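Long-range contacts in saframycin Mx1 synthetase B (Legionella pneumophila subsp. pneumophila, PDB 3KXW), which belongs to the ANL superfamily of AMP-binding enzymes and holds 5'-O-[(S)-(dodecanoyloxy)(hydroxy)phosphoryl]adenosine in its ligand pocket: residues 266-271 with 294-299; 346-351 with 360-365; 371-376 with 452-457; 377-382 with 444-449. One frame throughout, in Å; residues are numbered along the deposited sequence.

Contact 1. Residues 266-271 with 294-299; sequences SPNFAY and AFNGAE. With 1ZZ (5'-O-[(S)-(dodecanoyloxy)(hydroxy)phosphoryl]adenosine), chain B.
Ser266 and Asn296 form a parallel beta bridge between two neighbouring strands of a beta-alpha-beta unit, built from strand 263-266, helix 269-277 and strand 293-296. The tight part of the contact centres on the carbonyl of Phe295. Its O accepts Ser266 N from one face of the carbonyl plane and Tyr271 OH (2.7 Å) from the opposite face, so two donors grip one buried acceptor. Tyr271 CG stands beside its own backbone N, anti to the carbonyl carbon (chi1 -63°), which brings the ring edge to Phe295 O. Phe323 and Phe309 meet the same ring edge-to-face.

Nearby, the amides of Asn268 and Asn296 lie almost coplanar. Asn296 ND2 donates to Asn268 OD1 over 3.0 Å in a nearly straight line (177°), and Arg302 N supplies a second bond to that oxygen.

Toward Glu299 the contact is looser and mediated in part by water, among the partly exposed Pro267, Ala298 and Glu299. Real packing persists here: Pro267 CB rests on Glu299 CD at 3.6 Å, while Glu299 OE2 takes the amide of Phe269 (N to OE2 2.8 Å) nearly along its C-O axis. One water joins Asn268 ND2 to Glu299 OE2; another accepts from Asn268 N and donates to Asn296 OD1 and Glu299 O. Phe295, Ala298 and Glu299 belong to the pocket of the bound 5'-O-[(S)-(dodecanoyloxy)(hydroxy)phosphoryl]adenosine, and its carbon C2 lies over one face of the Phe295 ring, 3.5 Å from Phe295 CE1.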
# COMPACT_ATOMS: atom_id res chain seq x y z
N SER A 266 4.62 7.31 1.22
CA SER A 266 4.30 6.43 0.10
C SER A 266 5.34 5.34 -0.01
O SER A 266 6.37 5.38 0.66
CB SER A 266 4.34 7.24 -1.20
OG SER A 266 5.67 7.73 -1.44
N PRO A 267 5.10 4.35 -0.89
CA PRO A 267 6.20 3.46 -1.28
C PRO A 267 7.28 4.26 -1.98
O PRO A 267 7.04 5.35 -2.50
CB PRO A 267 5.55 2.49 -2.29
CG PRO A 267 4.08 2.60 -2.03
CD PRO A 267 3.87 4.05 -1.63
N ASN A 268 8.48 3.71 -1.98
CA ASN A 268 9.65 4.38 -2.55
C ASN A 268 9.42 4.93 -3.97
O ASN A 268 9.83 6.04 -4.28
CB ASN A 268 10.79 3.37 -2.57
CG ASN A 268 12.10 3.98 -2.97
OD1 ASN A 268 12.79 4.56 -2.14
ND2 ASN A 268 12.47 3.81 -4.23
N PHE A 269 8.76 4.16 -4.84
CA PHE A 269 8.61 4.58 -6.24
C PHE A 269 8.03 6.00 -6.42
O PHE A 269 8.33 6.69 -7.40
CB PHE A 269 7.74 3.59 -7.02
CG PHE A 269 6.28 3.90 -6.94
CD1 PHE A 269 5.70 4.77 -7.85
CD2 PHE A 269 5.49 3.34 -5.94
CE1 PHE A 269 4.36 5.10 -7.77
CE2 PHE A 269 4.14 3.67 -5.86
CZ PHE A 269 3.58 4.54 -6.77
N ALA A 270 7.17 6.42 -5.50
CA ALA A 270 6.42 7.66 -5.74
C ALA A 270 7.32 8.90 -5.67
O ALA A 270 7.04 9.94 -6.30
CB ALA A 270 5.23 7.77 -4.77
N TYR A 271 8.41 8.81 -4.91
CA TYR A 271 9.38 9.89 -4.86
C TYR A 271 10.10 10.02 -6.23
O TYR A 271 10.28 11.12 -6.75
CB TYR A 271 10.33 9.74 -3.65
CG TYR A 271 9.60 9.81 -2.31
CD1 TYR A 271 9.14 11.01 -1.81
CD2 TYR A 271 9.37 8.66 -1.56
CE1 TYR A 271 8.45 11.09 -0.60
CE2 TYR A 271 8.69 8.72 -0.34
CZ TYR A 271 8.23 9.93 0.13
OH TYR A 271 7.56 10.00 1.31
N ALA A 294 8.43 12.41 5.96
CA ALA A 294 8.10 11.91 4.62
C ALA A 294 8.39 10.43 4.66
O ALA A 294 9.54 10.00 4.42
CB ALA A 294 8.97 12.60 3.58
N PHE A 295 7.38 9.62 5.00
CA PHE A 295 7.68 8.21 5.24
C PHE A 295 7.82 7.44 3.93
O PHE A 295 7.25 7.82 2.90
CB PHE A 295 6.70 7.55 6.22
CG PHE A 295 5.28 7.49 5.70
CD1 PHE A 295 4.36 8.47 6.03
CD2 PHE A 295 4.88 6.43 4.90
CE1 PHE A 295 3.05 8.41 5.55
CE2 PHE A 295 3.58 6.36 4.42
CZ PHE A 295 2.67 7.34 4.73
N ASN A 296 8.64 6.40 3.98
CA ASN A 296 8.97 5.62 2.81
C ASN A 296 8.96 4.16 3.23
O ASN A 296 9.89 3.70 3.89
CB ASN A 296 10.36 6.03 2.31
CG ASN A 296 10.72 5.38 0.99
OD1 ASN A 296 10.05 4.46 0.53
ND2 ASN A 296 11.82 5.84 0.39
N GLY A 297 7.90 3.45 2.86
CA GLY A 297 7.74 2.05 3.22
C GLY A 297 6.82 1.32 2.24
O GLY A 297 6.11 1.96 1.47
N ALA A 298 6.84 -0.01 2.33
CA ALA A 298 5.98 -0.95 1.59
C ALA A 298 6.74 -1.68 0.50
O ALA A 298 6.25 -2.67 -0.08
CB ALA A 298 4.71 -0.29 1.04
N GLU A 299 7.95 -1.21 0.22
CA GLU A 299 8.80 -1.86 -0.78
C GLU A 299 10.22 -1.42 -0.52
O GLU A 299 10.47 -0.58 0.33
CB GLU A 299 8.37 -1.47 -2.19
CG GLU A 299 8.63 -0.01 -2.54
CD GLU A 299 8.05 0.37 -3.89
OE1 GLU A 299 7.16 -0.36 -4.37
OE2 GLU A 299 8.49 1.37 -4.47
P 1ZZ B . 1.78 -5.38 2.75
C1 1ZZ B . 0.96 7.69 9.27
N1 1ZZ B . 8.09 -4.19 2.54
O1 1ZZ B . 3.61 -2.69 2.83
C2 1ZZ B . 1.65 6.72 8.30
N2 1ZZ B . 8.26 -2.40 3.87
O2 1ZZ B . 1.84 -3.98 3.65
C3 1ZZ B . 2.32 5.54 9.03
N3 1ZZ B . 10.61 -4.30 1.79
O3 1ZZ B . 1.22 -6.44 3.56
C4 1ZZ B . 2.61 4.39 8.06
N4 1ZZ B . 11.89 -2.51 2.77
O4 1ZZ B . 0.87 -5.10 1.45
C5 1ZZ B . 3.65 3.40 8.60
N5 1ZZ B . 11.07 -0.94 4.29
O5 1ZZ B . 3.30 -5.81 2.19
C6 1ZZ B . 3.95 2.37 7.50
O6 1ZZ B . 6.04 -5.28 1.67
C7 1ZZ B . 5.07 1.31 7.64
O7 1ZZ B . 8.01 -7.42 1.83
C8 1ZZ B . 5.41 0.40 6.44
O8 1ZZ B . 6.47 -8.05 3.66
C9 1ZZ B . 4.42 -0.77 6.40
C10 1ZZ B . 4.15 -1.32 4.98
C11 1ZZ B . 2.94 -2.30 5.05
C12 1ZZ B . 3.08 -3.34 3.93
C13 1ZZ B . 4.38 -5.95 3.08
C14 1ZZ B . 5.54 -6.27 2.37
C15 1ZZ B . 6.71 -6.79 3.29
C16 1ZZ B . 7.80 -6.62 2.57
C17 1ZZ B . 7.52 -5.33 1.98
C18 1ZZ B . 7.42 -3.26 3.43
C19 1ZZ B . 9.57 -2.70 3.22
C20 1ZZ B . 9.47 -3.77 2.49
C21 1ZZ B . 11.76 -3.68 1.88
C22 1ZZ B . 10.93 -2.06 3.39
O HOH W 1 10.92 1.90 -6.04
O HOH W 2 9.12 1.95 0.24

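Contact 2. Residues 346-351 with 360-365; sequences KTLTLA and VHFADD
Leu350 and Phe362 face each other where a loop returning from strand 347-350 makes a single beta bridge with that strand. Two backbone bonds flank the bridge. Ala351 N donates to His361 O (2.8 Å, 167°), and Ala363 N donates to Thr349 O at 3.0 Å from above the carbonyl plane. His361 O has a second donor in Gln354 NE2, which also bonds Ala351 O, so one side-chain amide ties both segments. The imidazole of His361 is engaged elsewhere, with NE2 bonded to Asp357 OD1. Strand 347-350 itself pairs antiparallel with 371-374, as in the backbone bonds between Leu350 and Tyr371.

Thr349 OG1 lies 3.2 Å from Asp365 OD2; a hydrogen bond there is possible but not certain, because the hydroxyl could donate to a different acceptor. The methyl CG2 of Thr349, anti to its backbone N, packs on Ala363 O at 3.5 Å.

Around Leu350 and Phe362 the chemistry turns apolar. Val360 CG1 lies over one face of the Phe362 ring and also touches Leu350 CD1 at 3.6 Å, while Leu348 CD1 comes to the ring edge, 3.8 Å from Phe362 CE1. The touching parts run 101° apart, which fits a bridge that does not lengthen into a ladder. The chemistry implies a loop held to the strand mainly by two main-chain bonds, with apolar packing of Leu348, Leu350, Val360 and Phe362 alongside.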
# COMPACT_ATOMS: atom_id res chain seq x y z
N LYS A 346 19.91 5.98 8.63
CA LYS A 346 21.22 5.36 8.43
C LYS A 346 21.30 4.51 7.18
O LYS A 346 20.29 3.99 6.70
CB LYS A 346 21.59 4.54 9.66
CG LYS A 346 21.61 5.38 10.96
CD LYS A 346 22.02 4.52 12.14
CE LYS A 346 22.05 5.32 13.44
NZ LYS A 346 20.67 5.72 13.86
N THR A 347 22.50 4.37 6.64
CA THR A 347 22.76 3.47 5.53
C THR A 347 23.97 2.60 5.83
O THR A 347 24.79 2.93 6.69
CB THR A 347 22.94 4.20 4.16
OG1 THR A 347 24.17 4.95 4.15
CG2 THR A 347 21.77 5.15 3.88
N LEU A 348 24.07 1.46 5.15
CA LEU A 348 25.27 0.63 5.21
C LEU A 348 25.76 0.32 3.81
O LEU A 348 24.98 0.24 2.87
CB LEU A 348 25.00 -0.67 5.94
CG LEU A 348 24.80 -0.56 7.44
CD1 LEU A 348 24.27 -1.91 7.95
CD2 LEU A 348 26.11 -0.16 8.11
N THR A 349 27.07 0.15 3.67
CA THR A 349 27.64 -0.15 2.37
C THR A 349 28.10 -1.59 2.37
O THR A 349 28.97 -1.97 3.16
CB THR A 349 28.83 0.76 2.05
OG1 THR A 349 28.42 2.13 2.14
CG2 THR A 349 29.35 0.47 0.65
N LEU A 350 27.50 -2.40 1.52
CA LEU A 350 27.88 -3.79 1.43
C LEU A 350 28.81 -4.01 0.23
O LEU A 350 28.71 -3.30 -0.78
CB LEU A 350 26.67 -4.71 1.28
CG LEU A 350 25.44 -4.57 2.19
CD1 LEU A 350 24.80 -5.92 2.43
CD2 LEU A 350 25.74 -3.86 3.50
N ALA A 351 29.68 -5.00 0.36
CA ALA A 351 30.57 -5.41 -0.72
C ALA A 351 29.82 -6.12 -1.85
O ALA A 351 28.78 -6.74 -1.62
CB ALA A 351 31.67 -6.33 -0.17
N VAL A 360 26.78 -10.67 6.58
CA VAL A 360 26.89 -9.44 5.81
C VAL A 360 28.37 -9.05 5.69
O VAL A 360 29.11 -9.03 6.67
CB VAL A 360 26.09 -8.29 6.45
CG1 VAL A 360 26.21 -7.01 5.60
CG2 VAL A 360 24.61 -8.69 6.66
N HIS A 361 28.77 -8.74 4.47
CA HIS A 361 30.13 -8.33 4.16
C HIS A 361 30.12 -6.88 3.72
O HIS A 361 29.47 -6.52 2.75
CB HIS A 361 30.72 -9.28 3.11
CG HIS A 361 30.63 -10.71 3.54
ND1 HIS A 361 31.55 -11.28 4.40
CD2 HIS A 361 29.68 -11.65 3.33
CE1 HIS A 361 31.19 -12.53 4.65
NE2 HIS A 361 30.06 -12.78 4.02
N PHE A 362 30.83 -6.05 4.48
CA PHE A 362 30.75 -4.61 4.33
C PHE A 362 31.91 -4.10 3.47
O PHE A 362 32.90 -4.79 3.29
CB PHE A 362 30.80 -3.96 5.71
CG PHE A 362 29.64 -4.30 6.59
CD1 PHE A 362 28.43 -3.65 6.45
CD2 PHE A 362 29.77 -5.26 7.59
CE1 PHE A 362 27.35 -3.95 7.28
CE2 PHE A 362 28.70 -5.56 8.42
CZ PHE A 362 27.50 -4.90 8.27
N ALA A 363 31.78 -2.88 2.96
CA ALA A 363 32.82 -2.30 2.11
C ALA A 363 32.94 -0.80 2.32
O ALA A 363 32.03 -0.16 2.84
CB ALA A 363 32.55 -2.63 0.63
N ASP A 364 34.08 -0.23 1.91
CA ASP A 364 34.30 1.21 2.02
C ASP A 364 33.30 1.99 1.17
O ASP A 364 32.89 1.55 0.10
CB ASP A 364 35.74 1.58 1.63
CG ASP A 364 36.78 0.99 2.58
OD1 ASP A 364 36.45 0.74 3.76
OD2 ASP A 364 37.94 0.79 2.14
N ASP A 365 32.95 3.18 1.67
CA ASP A 365 31.77 3.95 1.23
C ASP A 365 31.55 4.16 -0.26
O ASP A 365 30.56 4.79 -0.64
CB ASP A 365 31.70 5.30 1.95
CG ASP A 365 30.93 5.21 3.26
OD1 ASP A 365 30.84 6.24 3.97
OD2 ASP A 365 30.43 4.11 3.58

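Contact 3. Residues 371-376 with 452-457; sequences YKLVSS and YVTGRI. With 1ZZ (5'-O-[(S)-(dodecanoyloxy)(hydroxy)phosphoryl]adenosine), chain B.
With CG of Tyr452 turned beside its backbone N (chi1 -68°) and the ring rotated by chi2 to -96°, the phenol reaches across to Ser375, whose CA sits over the ring face. This CH-pi contact measures 3.9 Å from Ser375 CA to the centroid. Leu373 O approaches the same ring at its edge, in plane. Ser375 OG bonds Glu450 and the amide of Gly377.

The axes of strands 371-374 and 452-456 approach to 6.9 Å, with their directions 120° apart, and the two share no direct hydrogen bond; two waters bridge them instead. One donates to Val374 O (2.7 Å) and accepts from Val453 N, and it also bonds Ser376 OG. The other donates to Val374 O and Val453 O. Further along, Thr454 and Gly455 both face Leu443 in a classic beta bulge of the hairpin 442-447/450-456, and Thr454 CG2 packs on Leu373 CD1 at 3.9 Å.

Ser376, Val453 and Arg456 line the pocket of 5'-O-[(S)-(dodecanoyloxy)(hydroxy)phosphoryl]adenosine. Ser376 OG takes a weak bond from ligand N5 at 3.0 Å, and Val453 CG1 lies 3.5 Å from ligand C21. Arg456 NH1 forms a salt bridge with Asp442.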
# COMPACT_ATOMS: atom_id res chain seq x y z
N TYR A 371 27.40 -1.38 -2.71
CA TYR A 371 26.05 -0.84 -2.79
C TYR A 371 25.55 -0.49 -1.40
O TYR A 371 26.05 -1.00 -0.41
CB TYR A 371 25.09 -1.80 -3.49
CG TYR A 371 24.92 -3.16 -2.85
CD1 TYR A 371 23.76 -3.48 -2.13
CD2 TYR A 371 25.89 -4.15 -2.99
CE1 TYR A 371 23.59 -4.74 -1.56
CE2 TYR A 371 25.73 -5.40 -2.43
CZ TYR A 371 24.58 -5.69 -1.71
OH TYR A 371 24.43 -6.94 -1.16
N LYS A 372 24.56 0.40 -1.33
CA LYS A 372 24.09 0.89 -0.06
C LYS A 372 22.72 0.30 0.26
O LYS A 372 21.86 0.20 -0.62
CB LYS A 372 23.99 2.41 -0.07
CG LYS A 372 25.32 3.17 -0.17
CD LYS A 372 25.22 4.50 0.55
CE LYS A 372 26.09 5.56 -0.10
NZ LYS A 372 25.86 6.90 0.56
N LEU A 373 22.52 -0.08 1.52
CA LEU A 373 21.21 -0.47 2.00
C LEU A 373 20.77 0.59 2.98
O LEU A 373 21.59 1.14 3.72
CB LEU A 373 21.25 -1.83 2.70
CG LEU A 373 21.57 -3.06 1.85
CD1 LEU A 373 21.50 -4.30 2.72
CD2 LEU A 373 20.62 -3.18 0.66
N VAL A 374 19.47 0.87 2.99
CA VAL A 374 18.90 1.88 3.86
C VAL A 374 18.32 1.19 5.08
O VAL A 374 17.68 0.15 4.95
CB VAL A 374 17.76 2.65 3.18
CG1 VAL A 374 17.12 3.62 4.16
CG2 VAL A 374 18.29 3.41 1.94
N SER A 375 18.55 1.76 6.25
CA SER A 375 17.92 1.25 7.46
C SER A 375 16.40 1.47 7.44
O SER A 375 15.95 2.56 7.13
CB SER A 375 18.47 1.96 8.69
OG SER A 375 17.76 1.55 9.84
N SER A 376 15.63 0.44 7.80
CA SER A 376 14.20 0.62 8.03
C SER A 376 13.89 1.00 9.49
O SER A 376 12.72 1.05 9.88
CB SER A 376 13.39 -0.62 7.60
OG SER A 376 13.37 -0.76 6.19
N TYR A 452 17.79 -3.89 8.52
CA TYR A 452 18.13 -3.74 7.12
C TYR A 452 17.46 -4.86 6.34
O TYR A 452 17.82 -6.02 6.48
CB TYR A 452 19.65 -3.74 6.94
CG TYR A 452 20.26 -2.49 7.54
CD1 TYR A 452 20.54 -1.39 6.76
CD2 TYR A 452 20.52 -2.41 8.91
CE1 TYR A 452 21.09 -0.24 7.31
CE2 TYR A 452 21.06 -1.26 9.47
CZ TYR A 452 21.33 -0.18 8.66
OH TYR A 452 21.87 0.97 9.19
N VAL A 453 16.42 -4.52 5.58
CA VAL A 453 15.71 -5.52 4.77
C VAL A 453 16.51 -5.81 3.50
O VAL A 453 16.92 -4.89 2.78
CB VAL A 453 14.28 -5.05 4.44
CG1 VAL A 453 13.54 -6.10 3.59
CG2 VAL A 453 13.51 -4.73 5.70
N THR A 454 16.77 -7.08 3.22
CA THR A 454 17.62 -7.44 2.08
C THR A 454 16.87 -8.06 0.89
O THR A 454 17.38 -8.08 -0.22
CB THR A 454 18.80 -8.38 2.49
OG1 THR A 454 18.28 -9.55 3.14
CG2 THR A 454 19.76 -7.68 3.43
N GLY A 455 15.69 -8.60 1.13
CA GLY A 455 14.96 -9.28 0.07
C GLY A 455 13.87 -10.18 0.60
O GLY A 455 13.47 -10.05 1.76
N ARG A 456 13.39 -11.09 -0.25
CA ARG A 456 12.37 -12.07 0.11
C ARG A 456 13.02 -13.44 0.08
O ARG A 456 13.96 -13.66 -0.67
CB ARG A 456 11.23 -12.07 -0.92
CG ARG A 456 10.40 -10.80 -1.01
CD ARG A 456 9.33 -10.72 0.06
NE ARG A 456 8.40 -11.86 0.07
CZ ARG A 456 7.59 -12.15 1.09
NH1 ARG A 456 7.60 -11.41 2.19
NH2 ARG A 456 6.78 -13.20 1.02
N ILE A 457 12.54 -14.36 0.92
CA ILE A 457 13.03 -15.73 0.87
C ILE A 457 12.85 -16.30 -0.55
O ILE A 457 13.77 -16.89 -1.14
CB ILE A 457 12.29 -16.63 1.87
CG1 ILE A 457 12.69 -16.28 3.31
CG2 ILE A 457 12.57 -18.10 1.58
CD1 ILE A 457 11.96 -17.11 4.37
P 1ZZ B . 1.78 -5.38 2.75
C1 1ZZ B . 0.96 7.69 9.27
N1 1ZZ B . 8.09 -4.19 2.54
O1 1ZZ B . 3.61 -2.69 2.83
C2 1ZZ B . 1.65 6.72 8.30
N2 1ZZ B . 8.26 -2.40 3.87
O2 1ZZ B . 1.84 -3.98 3.65
C3 1ZZ B . 2.32 5.54 9.03
N3 1ZZ B . 10.61 -4.30 1.79
O3 1ZZ B . 1.22 -6.44 3.56
C4 1ZZ B . 2.61 4.39 8.06
N4 1ZZ B . 11.89 -2.51 2.77
O4 1ZZ B . 0.87 -5.10 1.45
C5 1ZZ B . 3.65 3.40 8.60
N5 1ZZ B . 11.07 -0.94 4.29
O5 1ZZ B . 3.30 -5.81 2.19
C6 1ZZ B . 3.95 2.37 7.50
O6 1ZZ B . 6.04 -5.28 1.67
C7 1ZZ B . 5.07 1.31 7.64
O7 1ZZ B . 8.01 -7.42 1.83
C8 1ZZ B . 5.41 0.40 6.44
O8 1ZZ B . 6.47 -8.05 3.66
C9 1ZZ B . 4.42 -0.77 6.40
C10 1ZZ B . 4.15 -1.32 4.98
C11 1ZZ B . 2.94 -2.30 5.05
C12 1ZZ B . 3.08 -3.34 3.93
C13 1ZZ B . 4.38 -5.95 3.08
C14 1ZZ B . 5.54 -6.27 2.37
C15 1ZZ B . 6.71 -6.79 3.29
C16 1ZZ B . 7.80 -6.62 2.57
C17 1ZZ B . 7.52 -5.33 1.98
C18 1ZZ B . 7.42 -3.26 3.43
C19 1ZZ B . 9.57 -2.70 3.22
C20 1ZZ B . 9.47 -3.77 2.49
C21 1ZZ B . 11.76 -3.68 1.88
C22 1ZZ B . 10.93 -2.06 3.39
O HOH W 3 15.69 -1.67 5.01
O HOH W 4 18.00 -2.39 3.06

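Contact 4. Residues 377-382 with 444-449; sequences GNPIQE and GFLHEN
The carbonyl O of Asn449 is the polar atom on which this contact converges, for both Asn378 and Pro379 press on it from the other segment. Asn378 CA approaches it at 3.5 Å in a CA-H...O contact with an angle of 151° at the hydrogen, a weak, partly electrostatic attraction of carbon to an acceptor. Pro379 CD packs nearer still, 3.3 Å from Asn449 O.

The motif is the tip of a beta hairpin, strands 442-447 and 450-456, set against the short edge strand 378-379 of a five-stranded mixed sheet. At the tip Glu448 and Asn449 both adopt left-handed backbone angles, an arrangement resembling a type I' turn, and this brings the exposed Asn449 round to face Asn378 and Pro379. Strand 378-379 is tied to its sheet through the backbone bond of Asn378 with Gly338. The residue leading into it is secured as well: Gly377 bonds Leu451 of the hairpin through the backbone.

CG of Asn449, anti to its own N at chi1 -161°, carries the side-chain amide obliquely across the pyrrolidine ring, with OD1 3.5 Å from Pro379 CD. The amide therefore meets the same ring carbon that touches the backbone oxygen, so Pro379 is touched by both oxygens of a single residue. On the apolar side Leu446, which also packs on Leu451, extends one methyl to the ring, and Leu446 CD2 meets Pro379 CG at 4.2 Å.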
# COMPACT_ATOMS: atom_id res chain seq x y z
N GLY A 377 14.91 1.28 10.29
CA GLY A 377 14.66 1.83 11.62
C GLY A 377 14.75 0.82 12.76
O GLY A 377 15.17 -0.31 12.58
N ASN A 378 14.35 1.25 13.95
CA ASN A 378 14.47 0.39 15.11
C ASN A 378 13.24 -0.49 15.21
O ASN A 378 12.18 -0.06 14.81
CB ASN A 378 14.50 1.26 16.38
CG ASN A 378 15.68 2.19 16.40
OD1 ASN A 378 16.83 1.76 16.52
ND2 ASN A 378 15.41 3.47 16.27
N PRO A 379 13.37 -1.69 15.81
CA PRO A 379 12.17 -2.51 16.06
C PRO A 379 11.18 -1.78 16.96
O PRO A 379 11.55 -1.37 18.07
CB PRO A 379 12.73 -3.74 16.77
CG PRO A 379 14.15 -3.86 16.28
CD PRO A 379 14.62 -2.42 16.13
N ILE A 380 9.95 -1.61 16.50
CA ILE A 380 8.88 -1.05 17.31
C ILE A 380 8.04 -2.20 17.84
O ILE A 380 7.68 -2.21 19.01
CB ILE A 380 8.04 -0.07 16.49
CG1 ILE A 380 8.90 1.13 16.10
CG2 ILE A 380 6.78 0.35 17.27
CD1 ILE A 380 8.34 1.96 14.96
N GLN A 381 7.72 -3.17 16.96
CA GLN A 381 7.29 -4.48 17.41
C GLN A 381 8.56 -5.27 17.65
O GLN A 381 9.59 -4.95 17.09
CB GLN A 381 6.43 -5.18 16.36
CG GLN A 381 5.18 -4.36 15.99
CD GLN A 381 4.17 -5.16 15.17
OE1 GLN A 381 3.92 -6.35 15.43
NE2 GLN A 381 3.60 -4.51 14.17
N GLU A 382 8.50 -6.31 18.48
CA GLU A 382 9.67 -7.17 18.67
C GLU A 382 10.06 -7.86 17.35
O GLU A 382 9.21 -8.47 16.70
CB GLU A 382 9.44 -8.22 19.76
CG GLU A 382 10.58 -9.28 19.79
CD GLU A 382 10.33 -10.42 20.80
OE1 GLU A 382 9.61 -10.19 21.79
OE2 GLU A 382 10.86 -11.53 20.60
N GLY A 444 16.45 -10.18 6.14
CA GLY A 444 17.18 -8.98 6.51
C GLY A 444 18.12 -9.29 7.66
O GLY A 444 18.31 -10.43 8.05
N PHE A 445 18.68 -8.23 8.23
CA PHE A 445 19.57 -8.37 9.34
C PHE A 445 19.47 -7.17 10.26
O PHE A 445 19.06 -6.10 9.84
CB PHE A 445 21.02 -8.57 8.84
CG PHE A 445 21.59 -7.39 8.07
CD1 PHE A 445 22.35 -6.42 8.72
CD2 PHE A 445 21.39 -7.28 6.71
CE1 PHE A 445 22.90 -5.34 8.01
CE2 PHE A 445 21.93 -6.20 5.99
CZ PHE A 445 22.69 -5.23 6.65
N LEU A 446 19.84 -7.37 11.52
CA LEU A 446 19.89 -6.29 12.49
C LEU A 446 21.34 -5.83 12.65
O LEU A 446 22.25 -6.64 12.77
CB LEU A 446 19.37 -6.77 13.85
CG LEU A 446 17.83 -6.90 13.93
CD1 LEU A 446 17.36 -7.64 15.18
CD2 LEU A 446 17.18 -5.52 13.88
N HIS A 447 21.52 -4.52 12.65
CA HIS A 447 22.83 -3.93 12.87
C HIS A 447 22.67 -2.73 13.81
O HIS A 447 22.01 -1.75 13.47
CB HIS A 447 23.43 -3.51 11.53
CG HIS A 447 24.77 -2.85 11.65
ND1 HIS A 447 25.95 -3.56 11.67
CD2 HIS A 447 25.13 -1.54 11.75
CE1 HIS A 447 26.97 -2.73 11.78
NE2 HIS A 447 26.50 -1.50 11.83
N GLU A 448 23.27 -2.80 14.99
CA GLU A 448 23.13 -1.71 15.97
C GLU A 448 21.67 -1.33 16.17
O GLU A 448 21.27 -0.15 16.18
CB GLU A 448 23.99 -0.53 15.56
CG GLU A 448 25.40 -1.01 15.25
CD GLU A 448 26.41 0.10 15.10
OE1 GLU A 448 26.02 1.26 14.87
OE2 GLU A 448 27.62 -0.21 15.19
N ASN A 449 20.88 -2.39 16.36
CA ASN A 449 19.45 -2.34 16.62
C ASN A 449 18.65 -1.64 15.54
O ASN A 449 17.60 -1.06 15.81
CB ASN A 449 19.15 -1.74 18.00
CG ASN A 449 17.74 -2.09 18.48
OD1 ASN A 449 17.27 -3.23 18.32
ND2 ASN A 449 17.06 -1.12 19.07

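In the fold
Contact 1 is buried near the centre of the chain; contacts 3, 4 and 2 lie progressively farther out and are only partly buried. Contact 1 joins parallel neighbours of a sheet through direct bonds, while contacts 2, 3 and 4 rely in turn on backbone bonds, bridging waters and weak carbon-oxygen touches. Contacts 1 and 3 reach the same ligand, their centres about 14 Å apart, and contacts 1 and 4 reach the same sheet. Contacts 2 and 3 share the strand pair 347-350/371-374. Contacts 3 and 4 hold successive parts of the hairpin 442-447/450-456, joined by Tyr452 N and Phe445 O. Phe445, packed against Leu348, Val360, Leu373 and Thr454, connects contacts 2, 3 and 4.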